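Local coordinates for cruciferin (Brassica napus, PDB 3KGL), which probably serves as a seed storage protein, a nutrient reservoir of the 11S globulin family built from two cupin domains, at residues A[83-88]-A[140-145]; A[35-40]-A[376-381]; A[327-332]-A[392-397]; A[48-53]-A[250-255]. One frame throughout, in Å; residues are numbered along the deposited sequence.

Contact 1 of 4, residues A[83-88]-A[140-145]; sequences CAETFQ and RDMHQK
K145 places CG anti to its own backbone N (chi1 164°) and bends further out at chi3, which lays the chain obliquely along one border of the F87 ring. K145 CE meets F87 CE2 at 3.3 Å, at the ring edge and in its plane. T86 adds OG1 beside K145 CB at 3.6 Å. At the other end Q88 bends at chi2 and turns OE1 to the guanidinium edge of R140. The bond from R140 NE to Q88 OE1 is weak, at 3.4 Å, and the amide and guanidinium planes are 48° apart. Between these ends, E85 crosses the M142 side chain at about a right angle, with E85 CD 3.6 Å from M142 CB. H143 CE1 lies 3.9 Å from F87 CB. H143 ND1 binds a lone pair of Q144 O at 2.9 Å, and NE2 binds D89, so both ring nitrogens are held and the ring's rotation is fixed. D141 makes a salt bridge to K441 of the second subunit. C83 CB touches Q144 OE1 at 3.4 Å, and C83 is joined to C283 by a disulfide. Q88 and M142 form an antiparallel non-hydrogen-bonded pair, and Q88 CA approaches D141 O. This is a short antiparallel pairing of strands 87-89 and 141-150 at the surface of the N-terminal cupin domain, next to the disulfide that links acidic and basic chains in 11S globulins.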
loop_
_atom_site.group_PDB
_atom_site.type_symbol
_atom_site.label_atom_id
_atom_site.label_comp_id
_atom_site.label_asym_id
_atom_site.label_seq_id
_atom_site.Cartn_x
_atom_site.Cartn_y
_atom_site.Cartn_z
ATOM N N CYS A 83 22.669 -7.144 -15.163
ATOM C CA CYS A 83 23.435 -5.975 -15.575
ATOM C C CYS A 83 24.808 -6.364 -16.105
ATOM O O CYS A 83 25.319 -7.452 -15.818
ATOM C CB CYS A 83 23.563 -4.961 -14.440
ATOM S SG CYS A 83 22.220 -3.765 -14.427
ATOM N N ALA A 84 25.391 -5.468 -16.895
ATOM C CA ALA A 84 26.696 -5.706 -17.489
ATOM C C ALA A 84 27.749 -5.806 -16.392
ATOM O O ALA A 84 27.472 -5.510 -15.228
ATOM C CB ALA A 84 27.040 -4.594 -18.472
ATOM N N GLU A 85 28.950 -6.235 -16.761
ATOM C CA GLU A 85 30.046 -6.314 -15.806
ATOM C C GLU A 85 31.027 -5.149 -15.981
ATOM O O GLU A 85 31.767 -5.073 -16.966
ATOM C CB GLU A 85 30.737 -7.681 -15.874
ATOM C CG GLU A 85 29.970 -8.779 -15.126
ATOM C CD GLU A 85 30.428 -10.185 -15.492
ATOM O OE1 GLU A 85 30.239 -11.113 -14.671
ATOM O OE2 GLU A 85 30.973 -10.364 -16.601
ATOM N N THR A 86 31.003 -4.242 -15.005
ATOM C CA THR A 86 31.774 -3.001 -15.030
ATOM C C THR A 86 33.265 -3.239 -14.782
ATOM O O THR A 86 34.087 -3.107 -15.692
ATOM C CB THR A 86 31.258 -2.006 -13.957
ATOM O OG1 THR A 86 29.920 -2.349 -13.571
ATOM C CG2 THR A 86 31.295 -0.570 -14.476
ATOM N N PHE A 87 33.603 -3.584 -13.540
ATOM C CA PHE A 87 34.997 -3.751 -13.131
ATOM C C PHE A 87 35.653 -5.030 -13.661
ATOM O O PHE A 87 34.973 -5.956 -14.129
ATOM C CB PHE A 87 35.131 -3.653 -11.603
ATOM C CG PHE A 87 35.231 -2.241 -11.098
ATOM C CD1 PHE A 87 36.430 -1.744 -10.611
ATOM C CD2 PHE A 87 34.130 -1.397 -11.132
ATOM C CE1 PHE A 87 36.528 -0.432 -10.153
ATOM C CE2 PHE A 87 34.223 -0.085 -10.677
ATOM C CZ PHE A 87 35.425 0.396 -10.186
ATOM N N GLN A 88 36.984 -5.053 -13.575
ATOM C CA GLN A 88 37.808 -6.148 -14.084
ATOM C C GLN A 88 38.981 -6.407 -13.123
ATOM O O GLN A 88 39.561 -5.468 -12.573
ATOM C CB GLN A 88 38.298 -5.814 -15.504
ATOM C CG GLN A 88 39.260 -6.817 -16.132
ATOM C CD GLN A 88 40.721 -6.378 -16.044
ATOM O OE1 GLN A 88 41.616 -7.047 -16.566
ATOM N NE2 GLN A 88 40.964 -5.246 -15.391
ATOM N N ARG A 140 41.313 -13.056 -16.452
ATOM C CA ARG A 140 41.033 -12.114 -15.379
ATOM C C ARG A 140 39.605 -12.346 -14.897
ATOM O O ARG A 140 38.980 -13.348 -15.239
ATOM C CB ARG A 140 41.211 -10.670 -15.858
ATOM C CG ARG A 140 40.258 -10.253 -16.971
ATOM C CD ARG A 140 40.809 -10.604 -18.350
ATOM N NE ARG A 140 41.519 -9.488 -18.971
ATOM C CZ ARG A 140 42.266 -9.594 -20.067
ATOM N NH1 ARG A 140 42.416 -10.774 -20.660
ATOM N NH2 ARG A 140 42.870 -8.523 -20.564
ATOM N N ASP A 141 39.074 -11.418 -14.114
ATOM C CA ASP A 141 37.757 -11.621 -13.533
ATOM C C ASP A 141 36.781 -10.511 -13.881
ATOM O O ASP A 141 37.015 -9.343 -13.577
ATOM C CB ASP A 141 37.862 -11.755 -12.016
ATOM C CG ASP A 141 36.564 -12.180 -11.385
ATOM O OD1 ASP A 141 35.520 -12.012 -12.042
ATOM O OD2 ASP A 141 36.585 -12.678 -10.239
ATOM N N MET A 142 35.679 -10.888 -14.514
ATOM C CA MET A 142 34.611 -9.947 -14.792
ATOM C C MET A 142 33.594 -10.010 -13.663
ATOM O O MET A 142 33.261 -11.090 -13.183
ATOM C CB MET A 142 33.939 -10.286 -16.120
ATOM C CG MET A 142 34.890 -10.378 -17.298
ATOM S SD MET A 142 34.150 -11.292 -18.668
ATOM C CE MET A 142 32.710 -10.283 -19.020
ATOM N N HIS A 143 33.103 -8.853 -13.236
ATOM C CA HIS A 143 32.133 -8.804 -12.148
ATOM C C HIS A 143 31.607 -7.387 -11.920
ATOM O O HIS A 143 32.181 -6.422 -12.421
ATOM C CB HIS A 143 32.726 -9.380 -10.853
ATOM C CG HIS A 143 33.925 -8.637 -10.341
ATOM N ND1 HIS A 143 33.866 -7.326 -9.912
ATOM C CD2 HIS A 143 35.210 -9.030 -10.168
ATOM C CE1 HIS A 143 35.064 -6.940 -9.510
ATOM N NE2 HIS A 143 35.897 -7.956 -9.655
ATOM N N GLN A 144 30.518 -7.270 -11.164
ATOM C CA GLN A 144 29.850 -5.989 -10.950
ATOM C C GLN A 144 30.775 -4.939 -10.334
ATOM O O GLN A 144 31.870 -5.249 -9.869
ATOM C CB GLN A 144 28.596 -6.176 -10.090
ATOM C CG GLN A 144 27.438 -6.892 -10.797
ATOM C CD GLN A 144 26.350 -5.933 -11.280
ATOM O OE1 GLN A 144 25.427 -6.337 -11.990
ATOM N NE2 GLN A 144 26.449 -4.663 -10.887
ATOM N N LYS A 145 30.332 -3.689 -10.355
ATOM C CA LYS A 145 31.130 -2.598 -9.821
ATOM C C LYS A 145 31.316 -2.735 -8.319
ATOM O O LYS A 145 30.347 -2.830 -7.558
ATOM C CB LYS A 145 30.490 -1.247 -10.157
ATOM C CG LYS A 145 31.024 -0.076 -9.338
ATOM C CD LYS A 145 30.611 1.273 -9.932
ATOM C CE LYS A 145 31.381 1.589 -11.211
ATOM N NZ LYS A 145 31.256 3.018 -11.625
#

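Contact 2 of 4, residues A[35-40]-A[376-381]; sequences APQLRC and QLLSIP
Q37, in the first turn of helix 36-41, meets S379 on strand 377-380. The helix and strand axes approach to 8.1 Å and cross at 54°. Q37 CG lies 3.4 Å from S379 CB, so the aliphatic part of the glutamine runs over the serine. The backbone O of Q37 accepts a hydrogen bond from S379 OG at 2.9 Å. The donor stands 45° above the carbonyl plane. S379 OG is anti to its backbone N (chi1 164°), which turns it to the helix, and it is also hydrogen-bonded to S41. L38 comes next and reaches in with CD2. L38 CD2 is 4.1 Å from S379 CB and 4.5 Å from L377 CD2, a loose apolar contact. V347 of the neighbouring strand 346-352 touches both leucines. C40 ends the segment. C40 SG points at the P381 ring and is 3.6 Å from both CB and CG of P381. The same sulfur is bonded to C7, so the proline packs against a disulfide. L188 of the third subunit also packs on P381. The contact is buried and mixed. The one clear hydrogen bond, from S379 OG to Q37 O, sits at its centre, and L38, L377, C40 and P381 pack around it.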
loop_
_atom_site.group_PDB
_atom_site.type_symbol
_atom_site.label_atom_id
_atom_site.label_comp_id
_atom_site.label_asym_id
_atom_site.label_seq_id
_atom_site.Cartn_x
_atom_site.Cartn_y
_atom_site.Cartn_z
ATOM N N ALA A 35 9.045 -4.515 19.460
ATOM C CA ALA A 35 8.900 -3.452 20.429
ATOM C C ALA A 35 7.735 -2.573 19.975
ATOM O O ALA A 35 7.669 -2.184 18.807
ATOM C CB ALA A 35 10.187 -2.640 20.519
ATOM N N PRO A 36 6.800 -2.266 20.889
ATOM C CA PRO A 36 5.676 -1.405 20.509
ATOM C C PRO A 36 6.153 -0.174 19.758
ATOM O O PRO A 36 5.651 0.117 18.691
ATOM C CB PRO A 36 5.082 -1.024 21.852
ATOM C CG PRO A 36 5.333 -2.254 22.687
ATOM C CD PRO A 36 6.697 -2.724 22.284
ATOM N N GLN A 37 7.137 0.516 20.305
ATOM C CA GLN A 37 7.713 1.708 19.682
ATOM C C GLN A 37 8.248 1.510 18.255
ATOM O O GLN A 37 8.106 2.400 17.407
ATOM C CB GLN A 37 8.805 2.252 20.599
ATOM C CG GLN A 37 9.938 2.973 19.931
ATOM C CD GLN A 37 10.974 3.425 20.947
ATOM O OE1 GLN A 37 11.951 4.092 20.602
ATOM N NE2 GLN A 37 10.761 3.057 22.215
ATOM N N LEU A 38 8.867 0.361 17.986
ATOM C CA LEU A 38 9.382 0.087 16.642
ATOM C C LEU A 38 8.296 -0.411 15.697
ATOM O O LEU A 38 8.329 -0.114 14.503
ATOM C CB LEU A 38 10.560 -0.893 16.667
ATOM C CG LEU A 38 11.944 -0.247 16.737
ATOM C CD1 LEU A 38 13.010 -1.241 16.334
ATOM C CD2 LEU A 38 11.997 0.963 15.831
ATOM N N ARG A 39 7.343 -1.164 16.240
ATOM C CA ARG A 39 6.229 -1.709 15.465
ATOM C C ARG A 39 5.372 -0.603 14.846
ATOM O O ARG A 39 4.995 -0.681 13.679
ATOM C CB ARG A 39 5.392 -2.653 16.333
ATOM C CG ARG A 39 4.109 -3.179 15.711
ATOM C CD ARG A 39 3.667 -4.478 16.394
ATOM N NE ARG A 39 3.414 -4.289 17.821
ATOM C CZ ARG A 39 3.507 -5.245 18.743
ATOM N NH1 ARG A 39 3.860 -6.481 18.397
ATOM N NH2 ARG A 39 3.258 -4.957 20.018
ATOM N N CYS A 40 5.086 0.432 15.625
ATOM C CA CYS A 40 4.399 1.616 15.126
ATOM C C CYS A 40 5.076 2.201 13.887
ATOM O O CYS A 40 4.440 2.367 12.850
ATOM C CB CYS A 40 4.299 2.683 16.229
ATOM S SG CYS A 40 3.658 4.330 15.728
ATOM N N GLN A 376 22.501 4.440 20.260
ATOM C CA GLN A 376 21.092 4.324 20.612
ATOM C C GLN A 376 20.183 4.824 19.499
ATOM O O GLN A 376 20.563 5.690 18.701
ATOM C CB GLN A 376 20.798 5.075 21.902
ATOM C CG GLN A 376 21.618 4.600 23.081
ATOM C CD GLN A 376 21.269 5.350 24.332
ATOM O OE1 GLN A 376 20.862 6.515 24.279
ATOM N NE2 GLN A 376 21.419 4.693 25.472
ATOM N N LEU A 377 18.977 4.267 19.464
ATOM C CA LEU A 377 18.010 4.523 18.405
ATOM C C LEU A 377 16.712 4.952 19.052
ATOM O O LEU A 377 16.278 4.351 20.039
ATOM C CB LEU A 377 17.781 3.238 17.621
ATOM C CG LEU A 377 16.838 3.230 16.424
ATOM C CD1 LEU A 377 17.556 3.795 15.221
ATOM C CD2 LEU A 377 16.368 1.808 16.143
ATOM N N LEU A 378 16.107 6.004 18.510
ATOM C CA LEU A 378 14.855 6.547 19.040
ATOM C C LEU A 378 13.852 6.635 17.921
ATOM O O LEU A 378 14.137 7.211 16.875
ATOM C CB LEU A 378 15.066 7.937 19.623
ATOM C CG LEU A 378 13.877 8.607 20.305
ATOM C CD1 LEU A 378 13.509 7.890 21.597
ATOM C CD2 LEU A 378 14.212 10.059 20.575
ATOM N N SER A 379 12.681 6.051 18.142
ATOM C CA SER A 379 11.631 6.012 17.134
ATOM C C SER A 379 10.670 7.220 17.276
ATOM O O SER A 379 10.245 7.570 18.371
ATOM C CB SER A 379 10.914 4.657 17.200
ATOM O OG SER A 379 9.672 4.668 16.520
ATOM N N ILE A 380 10.357 7.876 16.165
ATOM C CA ILE A 380 9.533 9.081 16.189
ATOM C C ILE A 380 8.437 9.009 15.112
ATOM O O ILE A 380 8.674 9.363 13.955
ATOM C CB ILE A 380 10.411 10.320 15.947
ATOM C CG1 ILE A 380 11.614 10.303 16.888
ATOM C CG2 ILE A 380 9.606 11.607 16.081
ATOM C CD1 ILE A 380 12.563 11.463 16.686
ATOM N N PRO A 381 7.230 8.548 15.489
ATOM C CA PRO A 381 6.166 8.322 14.508
ATOM C C PRO A 381 5.598 9.630 13.968
ATOM O O PRO A 381 5.623 10.631 14.692
ATOM C CB PRO A 381 5.089 7.581 15.315
ATOM C CG PRO A 381 5.751 7.182 16.604
ATOM C CD PRO A 381 6.803 8.190 16.847
#

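Contact 3 of 4, residues A[327-332]-A[392-397]; sequences RGSIRQ and SEQFRW
Strands 327-331 and 394-397 run antiparallel, 169° apart, with axes 4.4 Å from each other. I330 and F395 are a hydrogen-bonded pair: I330 N to F395 O is 2.7 Å, and F395 N to I330 O is 2.6 Å. G328 N gives a further bond to W397 O at 3.1 Å. On the face carrying I330, F395 and W397, the indole is covered from both sides. W397 holds CG between its backbone N and carbonyl carbon (chi1 78°), which swings the ring across to G328. G328 CA makes a CH-pi contact, 3.7 Å from the centroid of the W397 six-membered ring. F395 CE2 lies over the opposite face, towards the rim. I330 CG2 sits at the indole edge, 3.9 Å from W397 CZ3, while I330 CG1 runs beside F395 CB at 3.7 Å. W397 NE1 is bound by E399. Outside this apolar group, the guanidinium groups of R327 and R396 meet obliquely. They gather at acidic residues: R327 NE pairs with D292 and R396 NE with D352, while R327 NH1 binds T351. The residues belong to adjacent central strands, 324-331 and 394-401, in a sheet of the C-terminal cupin domain, a beta-barrel fold.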
loop_
_atom_site.group_PDB
_atom_site.type_symbol
_atom_site.label_atom_id
_atom_site.label_comp_id
_atom_site.label_asym_id
_atom_site.label_seq_id
_atom_site.Cartn_x
_atom_site.Cartn_y
_atom_site.Cartn_z
ATOM N N ARG A 327 20.959 13.579 7.860
ATOM C CA ARG A 327 22.152 13.572 8.699
ATOM C C ARG A 327 22.393 14.944 9.305
ATOM O O ARG A 327 22.225 15.961 8.633
ATOM C CB ARG A 327 23.374 13.120 7.897
ATOM C CG ARG A 327 24.717 13.511 8.500
ATOM C CD ARG A 327 25.055 12.719 9.726
ATOM N NE ARG A 327 26.483 12.418 9.791
ATOM C CZ ARG A 327 27.054 11.635 10.708
ATOM N NH1 ARG A 327 26.329 11.071 11.667
ATOM N NH2 ARG A 327 28.360 11.405 10.666
ATOM N N GLY A 328 22.777 14.974 10.577
ATOM C CA GLY A 328 23.045 16.230 11.254
ATOM C C GLY A 328 24.214 16.204 12.227
ATOM O O GLY A 328 24.419 15.231 12.971
ATOM N N SER A 329 24.987 17.287 12.202
ATOM C CA SER A 329 26.064 17.535 13.164
ATOM C C SER A 329 25.856 18.876 13.841
ATOM O O SER A 329 25.910 19.910 13.176
ATOM C CB SER A 329 27.416 17.594 12.458
ATOM O OG SER A 329 28.217 16.478 12.772
ATOM N N ILE A 330 25.644 18.873 15.152
ATOM C CA ILE A 330 25.563 20.129 15.898
ATOM C C ILE A 330 26.549 20.196 17.067
ATOM O O ILE A 330 27.030 19.180 17.551
ATOM C CB ILE A 330 24.118 20.442 16.345
ATOM C CG1 ILE A 330 23.636 19.470 17.416
ATOM C CG2 ILE A 330 23.181 20.362 15.156
ATOM C CD1 ILE A 330 22.131 19.429 17.520
ATOM N N ARG A 331 26.867 21.405 17.504
ATOM C CA ARG A 331 27.855 21.577 18.560
ATOM C C ARG A 331 27.167 21.837 19.885
ATOM O O ARG A 331 26.069 22.378 19.919
ATOM C CB ARG A 331 28.806 22.722 18.222
ATOM C CG ARG A 331 29.169 22.803 16.744
ATOM C CD ARG A 331 30.557 23.360 16.570
ATOM N NE ARG A 331 31.496 22.602 17.387
ATOM C CZ ARG A 331 32.798 22.837 17.417
ATOM N NH1 ARG A 331 33.302 23.807 16.670
ATOM N NH2 ARG A 331 33.591 22.105 18.187
ATOM N N GLN A 332 27.819 21.434 20.969
ATOM C CA GLN A 332 27.261 21.549 22.313
ATOM C C GLN A 332 26.316 22.737 22.469
ATOM O O GLN A 332 26.631 23.862 22.075
ATOM C CB GLN A 332 28.388 21.624 23.346
ATOM C CG GLN A 332 27.923 21.702 24.799
ATOM C CD GLN A 332 28.994 21.243 25.777
ATOM O OE1 GLN A 332 30.184 21.506 25.586
ATOM N NE2 GLN A 332 28.575 20.547 26.833
ATOM N N SER A 392 26.948 16.780 24.438
ATOM C CA SER A 392 28.362 16.499 24.346
ATOM C C SER A 392 28.967 17.599 23.493
ATOM O O SER A 392 28.249 18.505 23.034
ATOM C CB SER A 392 28.590 15.136 23.702
ATOM O OG SER A 392 27.956 15.065 22.434
ATOM N N GLU A 393 30.276 17.527 23.274
ATOM C CA GLU A 393 30.952 18.568 22.515
ATOM C C GLU A 393 30.304 18.785 21.154
ATOM O O GLU A 393 29.921 19.905 20.811
ATOM C CB GLU A 393 32.439 18.282 22.388
ATOM C CG GLU A 393 33.270 19.024 23.411
ATOM C CD GLU A 393 34.523 19.603 22.793
ATOM O OE1 GLU A 393 35.060 20.588 23.348
ATOM O OE2 GLU A 393 34.958 19.079 21.740
ATOM N N GLN A 394 30.166 17.723 20.374
ATOM C CA GLN A 394 29.258 17.808 19.239
ATOM C C GLN A 394 28.369 16.579 19.102
ATOM O O GLN A 394 28.782 15.450 19.380
ATOM C CB GLN A 394 29.987 18.142 17.941
ATOM C CG GLN A 394 30.513 16.957 17.161
ATOM C CD GLN A 394 31.103 17.397 15.826
ATOM O OE1 GLN A 394 30.702 18.431 15.262
ATOM N NE2 GLN A 394 32.063 16.621 15.319
ATOM N N PHE A 395 27.129 16.835 18.701
ATOM C CA PHE A 395 26.110 15.809 18.521
ATOM C C PHE A 395 25.975 15.469 17.044
ATOM O O PHE A 395 25.845 16.361 16.212
ATOM C CB PHE A 395 24.769 16.332 19.040
ATOM C CG PHE A 395 23.679 15.314 19.024
ATOM C CD1 PHE A 395 23.841 14.098 19.672
ATOM C CD2 PHE A 395 22.485 15.569 18.375
ATOM C CE1 PHE A 395 22.827 13.146 19.666
ATOM C CE2 PHE A 395 21.474 14.619 18.368
ATOM C CZ PHE A 395 21.649 13.402 19.013
ATOM N N ARG A 396 26.014 14.187 16.703
ATOM C CA ARG A 396 25.810 13.797 15.312
ATOM C C ARG A 396 24.945 12.563 15.221
ATOM O O ARG A 396 25.081 11.631 16.011
ATOM C CB ARG A 396 27.135 13.573 14.604
ATOM C CG ARG A 396 28.212 14.436 15.159
ATOM C CD ARG A 396 29.270 14.720 14.148
ATOM N NE ARG A 396 29.803 13.522 13.527
ATOM C CZ ARG A 396 30.302 13.519 12.301
ATOM N NH1 ARG A 396 30.785 12.395 11.776
ATOM N NH2 ARG A 396 30.297 14.653 11.600
ATOM N N TRP A 397 24.054 12.563 14.243
ATOM C CA TRP A 397 23.028 11.546 14.192
ATOM C C TRP A 397 22.543 11.354 12.771
ATOM O O TRP A 397 22.835 12.158 11.890
ATOM C CB TRP A 397 21.866 11.935 15.119
ATOM C CG TRP A 397 20.906 13.001 14.583
ATOM C CD1 TRP A 397 19.651 12.792 14.109
ATOM C CD2 TRP A 397 21.130 14.417 14.496
ATOM N NE1 TRP A 397 19.082 13.971 13.725
ATOM C CE2 TRP A 397 19.967 14.987 13.955
ATOM C CE3 TRP A 397 22.199 15.255 14.822
ATOM C CZ2 TRP A 397 19.838 16.355 13.732
ATOM C CZ3 TRP A 397 22.069 16.612 14.606
ATOM C CH2 TRP A 397 20.896 17.149 14.066
#

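Contact 4 of 4, residues A[48-53]-A[250-255]; sequences YIIESK and GNIIRV
In the N-terminal cupin beta barrel, two sheets meet where strand 43-50 ends and the short strand 252-254 passes. I50 and I252 make the apolar part. Their side chains cross at about a right angle, and the CG2 methyls of I50 and I252 are 3.7 Å apart. I28 of strand 26-30 also packs on I252. Past the end of strand 43-50 the chain turns, and K53 takes a positive phi of 70°. K53 O accepts V255 N at 2.9 Å, with a fairly straight bond (161° at the hydrogen). V255 CB lies 3.3 Å from the same K53 O. R254 places CG anti to the backbone N and bends at chi2 and chi3, so the guanidinium folds back to the first segment. S52 O lies in its plane, at the edge, and R254 NH2 gives it a weak bond of 3.5 Å. The chain of K53 crosses R254 obliquely, with K53 CE 3.5 Å from R254 CD. K53 NZ and R254 NE are two donors 3.5 Å apart. They would tend to repel, although K53 is exposed and solvent probably screens it. The joint therefore rests on the packed chains of K53 and R254, the isoleucines and the backbone bond. Only the like-charged ends probably add little.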
loop_
_atom_site.group_PDB
_atom_site.type_symbol
_atom_site.label_atom_id
_atom_site.label_comp_id
_atom_site.label_asym_id
_atom_site.label_seq_id
_atom_site.Cartn_x
_atom_site.Cartn_y
_atom_site.Cartn_z
ATOM N N TYR A 48 25.696 -3.608 11.245
ATOM C CA TYR A 48 26.803 -4.500 10.964
ATOM C C TYR A 48 28.011 -3.914 11.654
ATOM O O TYR A 48 28.307 -2.732 11.461
ATOM C CB TYR A 48 27.106 -4.544 9.470
ATOM C CG TYR A 48 25.979 -5.005 8.581
ATOM C CD1 TYR A 48 25.011 -5.886 9.045
ATOM C CD2 TYR A 48 25.908 -4.587 7.260
ATOM C CE1 TYR A 48 23.987 -6.320 8.224
ATOM C CE2 TYR A 48 24.896 -5.015 6.435
ATOM C CZ TYR A 48 23.937 -5.882 6.916
ATOM O OH TYR A 48 22.930 -6.306 6.082
ATOM N N ILE A 49 28.711 -4.715 12.458
ATOM C CA ILE A 49 30.028 -4.296 12.954
ATOM C C ILE A 49 31.153 -5.172 12.433
ATOM O O ILE A 49 31.421 -6.234 13.005
ATOM C CB ILE A 49 30.139 -4.311 14.469
ATOM C CG1 ILE A 49 28.858 -3.791 15.114
ATOM C CG2 ILE A 49 31.295 -3.468 14.846
ATOM C CD1 ILE A 49 29.042 -3.310 16.531
ATOM N N ILE A 50 31.817 -4.713 11.371
ATOM C CA ILE A 50 32.760 -5.554 10.634
ATOM C C ILE A 50 34.223 -5.295 10.999
ATOM O O ILE A 50 34.709 -4.165 10.910
ATOM C CB ILE A 50 32.563 -5.432 9.111
ATOM C CG1 ILE A 50 31.080 -5.552 8.763
ATOM C CG2 ILE A 50 33.355 -6.516 8.404
ATOM C CD1 ILE A 50 30.715 -4.914 7.459
ATOM N N GLU A 51 34.917 -6.359 11.405
ATOM C CA GLU A 51 36.300 -6.263 11.863
ATOM C C GLU A 51 37.246 -6.118 10.688
ATOM O O GLU A 51 36.804 -5.915 9.565
ATOM C CB GLU A 51 36.680 -7.485 12.704
ATOM C CG GLU A 51 36.091 -7.491 14.106
ATOM C CD GLU A 51 36.433 -6.226 14.898
ATOM O OE1 GLU A 51 37.228 -5.391 14.398
ATOM O OE2 GLU A 51 35.908 -6.069 16.026
ATOM N N SER A 52 38.546 -6.220 10.934
ATOM C CA SER A 52 39.496 -6.042 9.848
ATOM C C SER A 52 39.736 -7.346 9.097
ATOM O O SER A 52 39.748 -8.421 9.704
ATOM C CB SER A 52 40.795 -5.449 10.359
ATOM O OG SER A 52 41.250 -4.454 9.461
ATOM N N LYS A 53 39.919 -7.233 7.779
ATOM C CA LYS A 53 40.018 -8.388 6.886
ATOM C C LYS A 53 38.644 -9.043 6.795
ATOM O O LYS A 53 38.490 -10.142 6.248
ATOM C CB LYS A 53 41.030 -9.414 7.414
ATOM C CG LYS A 53 42.498 -9.023 7.318
ATOM C CD LYS A 53 43.302 -9.660 8.469
ATOM C CE LYS A 53 42.920 -11.129 8.719
ATOM N NZ LYS A 53 43.538 -11.717 9.961
ATOM N N GLY A 250 29.562 -18.008 10.570
ATOM C CA GLY A 250 28.506 -17.025 10.484
ATOM C C GLY A 250 28.623 -16.284 9.171
ATOM O O GLY A 250 29.192 -16.783 8.201
ATOM N N ASN A 251 28.099 -15.073 9.138
ATOM C CA ASN A 251 27.984 -14.372 7.880
ATOM C C ASN A 251 29.028 -13.279 7.646
ATOM O O ASN A 251 29.113 -12.741 6.549
ATOM C CB ASN A 251 26.579 -13.801 7.743
ATOM C CG ASN A 251 26.285 -13.358 6.349
ATOM O OD1 ASN A 251 26.325 -12.166 6.039
ATOM N ND2 ASN A 251 26.022 -14.316 5.479
ATOM N N ILE A 252 29.802 -12.942 8.676
ATOM C CA ILE A 252 30.953 -12.041 8.538
ATOM C C ILE A 252 32.243 -12.845 8.766
ATOM O O ILE A 252 32.533 -13.259 9.885
ATOM C CB ILE A 252 30.887 -10.891 9.558
ATOM C CG1 ILE A 252 29.430 -10.521 9.846
ATOM C CG2 ILE A 252 31.682 -9.696 9.078
ATOM C CD1 ILE A 252 29.215 -9.060 10.237
ATOM N N ILE A 253 33.011 -13.079 7.709
ATOM C CA ILE A 253 34.146 -14.001 7.794
ATOM C C ILE A 253 35.529 -13.357 7.674
ATOM O O ILE A 253 35.686 -12.253 7.154
ATOM C CB ILE A 253 34.053 -15.095 6.711
ATOM C CG1 ILE A 253 34.071 -14.460 5.311
ATOM C CG2 ILE A 253 32.822 -15.972 6.938
ATOM C CD1 ILE A 253 34.336 -15.441 4.181
ATOM N N ARG A 254 36.538 -14.069 8.157
ATOM C CA ARG A 254 37.912 -13.628 7.981
ATOM C C ARG A 254 38.360 -13.984 6.569
ATOM O O ARG A 254 38.331 -15.158 6.157
ATOM C CB ARG A 254 38.844 -14.226 9.051
ATOM C CG ARG A 254 40.257 -13.634 9.041
ATOM C CD ARG A 254 40.752 -13.241 10.440
ATOM N NE ARG A 254 40.206 -11.955 10.888
ATOM C CZ ARG A 254 39.459 -11.783 11.982
ATOM N NH1 ARG A 254 39.172 -12.813 12.772
ATOM N NH2 ARG A 254 39.006 -10.572 12.298
ATOM N N VAL A 255 38.736 -12.962 5.812
ATOM C CA VAL A 255 39.212 -13.203 4.469
ATOM C C VAL A 255 40.692 -13.474 4.519
ATOM O O VAL A 255 41.489 -12.580 4.806
ATOM C CB VAL A 255 38.924 -12.035 3.520
ATOM C CG1 VAL A 255 39.646 -12.231 2.207
ATOM C CG2 VAL A 255 37.435 -11.921 3.271
#

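Overall arrangement
Contact 2 is fully buried, contact 1 lies at the surface, and contacts 3 and 4 are partly buried. Contacts 1 and 4 reach the same sheet of the N-terminal cupin domain, and both touch the second subunit; their centres are 23 Å apart. Contacts 2 and 3 share the C-terminal sheet that includes strands 324-331, 394-401 and 377-380, with nearest atoms about 7 Å apart. Contact 2 alone joins the two cupin halves. Regular backbone pairing dominates in contact 3 and is slight in contact 1. Contacts 2 and 4 rely on side-chain packing with one firm hydrogen bond each. Disulfide cysteines occur in contacts 1 and 2.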